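Local coordinates for protein iron Super-Oxide Dismutase (Plasmodium knowlesi, PDB 2AWP) that probably uses an iron ion to convert superoxide radicals into hydrogen peroxide and oxygen, as a homodimeric member of the iron/manganese superoxide dismutase family, at residues Pro17-Glu22 / Trp180-Trp185. Sequence-based numbering, arbitrary orientation.
Sequences PHISEE and WNLVNW
The side-chain nitrogen ND2 of Asn-181, hydrogen-bonded to the carbonyl of Ala-178 one turn back in its own chain, lies against the imidazole of His-18, 3.4 Å from both ND1 and CE1. The bond to Ala-178 fixes the direction of ND2, and the amide overhangs the ND1-CE1 side of the ring, the two planes 24° apart. Asn-181 CB stands over the ring centre, 3.5 Å from the centroid and 10° off the normal, a CH-pi contact. On the opposite face Pro-17 CD covers the ring from within its own segment, so the imidazole is sandwiched between two aliphatic groups.

Leu-182 extends the contact inward. With CG beside its backbone N (chi1 -57°) and CD1 anti to CA, both methyls touch His-18 CB, CD2 going on to His-18 CD2 at 3.5 Å and CD1 to Ile-19 CD1 at 3.6 Å. The last pair is buried, whereas Asn-181 sits at the exposed border, and the contact thus grades from a partly solvent-facing ring and amide to a hydrocarbon core. The side chain of Ile-19 comes within about 6 Å of that of His-27 and about 8 Å of that of Asp-158, both probable iron ligands.

The contact joins the loop entering helix 21-43, in the alpha-hairpin region, to the C-terminal region's link between helices 172-179 and 185-196. Ser-20 and Asn-184 cap the helices that follow the two loops. Tyr-168 and Asp-167 of helix 165-168 anchor His-18 O and Ser-20 OG, while Val-183 packs beyond Leu-182 on Leu-155 of strand 151-158.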
loop_
_atom_site.group_PDB
_atom_site.type_symbol
_atom_site.label_atom_id
_atom_site.label_comp_id
_atom_site.label_asym_id
_atom_site.label_seq_id
_atom_site.Cartn_x
_atom_site.Cartn_y
_atom_site.Cartn_z
ATOM N N PRO A 17 -8.178 20.924 -9.690
ATOM C CA PRO A 17 -8.670 19.544 -9.850
ATOM C C PRO A 17 -7.555 18.462 -9.822
ATOM O O PRO A 17 -7.833 17.271 -10.095
ATOM C CB PRO A 17 -9.333 19.603 -11.222
ATOM C CG PRO A 17 -8.319 20.481 -11.998
ATOM C CD PRO A 17 -7.932 21.559 -11.004
ATOM N N HIS A 18 -6.316 18.871 -9.523
ATOM C CA HIS A 18 -5.156 17.959 -9.535
ATOM C C HIS A 18 -5.283 16.838 -8.510
ATOM O O HIS A 18 -5.039 15.665 -8.815
ATOM C CB HIS A 18 -3.869 18.776 -9.377
ATOM C CG HIS A 18 -3.837 19.973 -10.278
ATOM N ND1 HIS A 18 -3.942 19.860 -11.647
ATOM C CD2 HIS A 18 -3.828 21.304 -10.009
ATOM C CE1 HIS A 18 -3.950 21.067 -12.191
ATOM N NE2 HIS A 18 -3.883 21.960 -11.218
ATOM N N ILE A 19 -5.636 17.226 -7.290
ATOM C CA ILE A 19 -6.086 16.345 -6.257
ATOM C C ILE A 19 -7.364 17.004 -5.733
ATOM O O ILE A 19 -7.355 18.175 -5.325
ATOM C CB ILE A 19 -5.048 16.213 -5.127
ATOM C CG1 ILE A 19 -3.694 15.678 -5.662
ATOM C CG2 ILE A 19 -5.583 15.288 -4.010
ATOM C CD1 ILE A 19 -2.554 15.820 -4.646
ATOM N N SER A 20 -8.449 16.236 -5.731
ATOM C CA SER A 20 -9.769 16.726 -5.367
ATOM C C SER A 20 -9.949 17.097 -3.901
ATOM O O SER A 20 -9.220 16.641 -3.026
ATOM C CB SER A 20 -10.824 15.680 -5.762
ATOM O OG SER A 20 -10.757 14.516 -4.953
ATOM N N GLU A 21 -10.943 17.939 -3.638
ATOM C CA GLU A 21 -11.367 18.195 -2.281
ATOM C C GLU A 21 -11.747 16.890 -1.536
ATOM O O GLU A 21 -11.383 16.701 -0.378
ATOM C CB GLU A 21 -12.542 19.206 -2.269
ATOM C CG GLU A 21 -12.871 19.691 -0.855
ATOM C CD GLU A 21 -14.055 20.660 -0.846
ATOM O OE1 GLU A 21 -14.465 21.119 -1.933
ATOM O OE2 GLU A 21 -14.565 20.947 0.244
ATOM N N GLU A 22 -12.468 15.999 -2.192
ATOM C CA GLU A 22 -12.779 14.697 -1.581
ATOM C C GLU A 22 -11.524 13.957 -1.121
ATOM O O GLU A 22 -11.476 13.446 0.003
ATOM C CB GLU A 22 -13.575 13.803 -2.527
ATOM C CG GLU A 22 -13.970 12.476 -1.869
ATOM C CD GLU A 22 -14.805 11.541 -2.750
ATOM O OE1 GLU A 22 -15.189 11.929 -3.889
ATOM O OE2 GLU A 22 -15.051 10.394 -2.291
ATOM N N TRP A 180 2.727 17.719 -10.530
ATOM C CA TRP A 180 3.633 18.770 -11.016
ATOM C C TRP A 180 3.000 20.170 -11.031
ATOM O O TRP A 180 3.699 21.178 -10.883
ATOM C CB TRP A 180 4.288 18.370 -12.366
ATOM C CG TRP A 180 5.201 17.151 -12.171
ATOM C CD1 TRP A 180 4.932 15.860 -12.533
ATOM C CD2 TRP A 180 6.480 17.118 -11.500
ATOM N NE1 TRP A 180 5.957 15.032 -12.146
ATOM C CE2 TRP A 180 6.925 15.769 -11.520
ATOM C CE3 TRP A 180 7.280 18.091 -10.879
ATOM C CZ2 TRP A 180 8.166 15.362 -10.963
ATOM C CZ3 TRP A 180 8.529 17.703 -10.335
ATOM C CH2 TRP A 180 8.952 16.347 -10.380
ATOM N N ASN A 181 1.665 20.235 -11.105
ATOM C CA ASN A 181 0.944 21.519 -11.018
ATOM C C ASN A 181 0.860 22.089 -9.599
ATOM O O ASN A 181 0.440 23.227 -9.415
ATOM C CB ASN A 181 -0.474 21.363 -11.554
ATOM C CG ASN A 181 -0.504 20.945 -13.007
ATOM O OD1 ASN A 181 -0.091 21.703 -13.871
ATOM N ND2 ASN A 181 -0.992 19.741 -13.283
ATOM N N LEU A 182 1.251 21.296 -8.611
ATOM C CA LEU A 182 1.062 21.624 -7.185
ATOM C C LEU A 182 2.356 21.812 -6.396
ATOM O O LEU A 182 2.339 22.448 -5.331
ATOM C CB LEU A 182 0.251 20.507 -6.519
ATOM C CG LEU A 182 -1.138 20.165 -7.086
ATOM C CD1 LEU A 182 -1.683 18.939 -6.320
ATOM C CD2 LEU A 182 -2.113 21.367 -7.003
ATOM N N VAL A 183 3.462 21.292 -6.934
ATOM C CA VAL A 183 4.794 21.353 -6.299
ATOM C C VAL A 183 5.136 22.738 -5.778
ATOM O O VAL A 183 5.143 23.709 -6.531
ATOM C CB VAL A 183 5.956 20.949 -7.270
ATOM C CG1 VAL A 183 7.300 20.946 -6.506
ATOM C CG2 VAL A 183 5.718 19.628 -7.858
ATOM N N ASN A 184 5.459 22.807 -4.491
ATOM C CA ASN A 184 5.700 24.065 -3.825
ATOM C C ASN A 184 7.195 24.319 -3.708
ATOM O O ASN A 184 7.825 23.824 -2.774
ATOM C CB ASN A 184 5.104 23.991 -2.422
ATOM C CG ASN A 184 5.060 25.318 -1.737
ATOM O OD1 ASN A 184 5.851 26.217 -2.030
ATOM N ND2 ASN A 184 4.142 25.447 -0.784
ATOM N N TRP A 185 7.732 25.116 -4.630
ATOM C CA TRP A 185 9.166 25.444 -4.656
ATOM C C TRP A 185 9.571 26.352 -3.508
ATOM O O TRP A 185 10.718 26.314 -3.075
ATOM C CB TRP A 185 9.534 26.077 -5.994
ATOM C CG TRP A 185 9.204 25.180 -7.156
ATOM C CD1 TRP A 185 8.263 25.407 -8.151
ATOM C CD2 TRP A 185 9.780 23.908 -7.437
ATOM N NE1 TRP A 185 8.253 24.358 -9.045
ATOM C CE2 TRP A 185 9.176 23.427 -8.635
ATOM C CE3 TRP A 185 10.770 23.123 -6.806
ATOM C CZ2 TRP A 185 9.522 22.187 -9.203
ATOM C CZ3 TRP A 185 11.117 21.896 -7.376
ATOM C CH2 TRP A 185 10.501 21.448 -8.572
#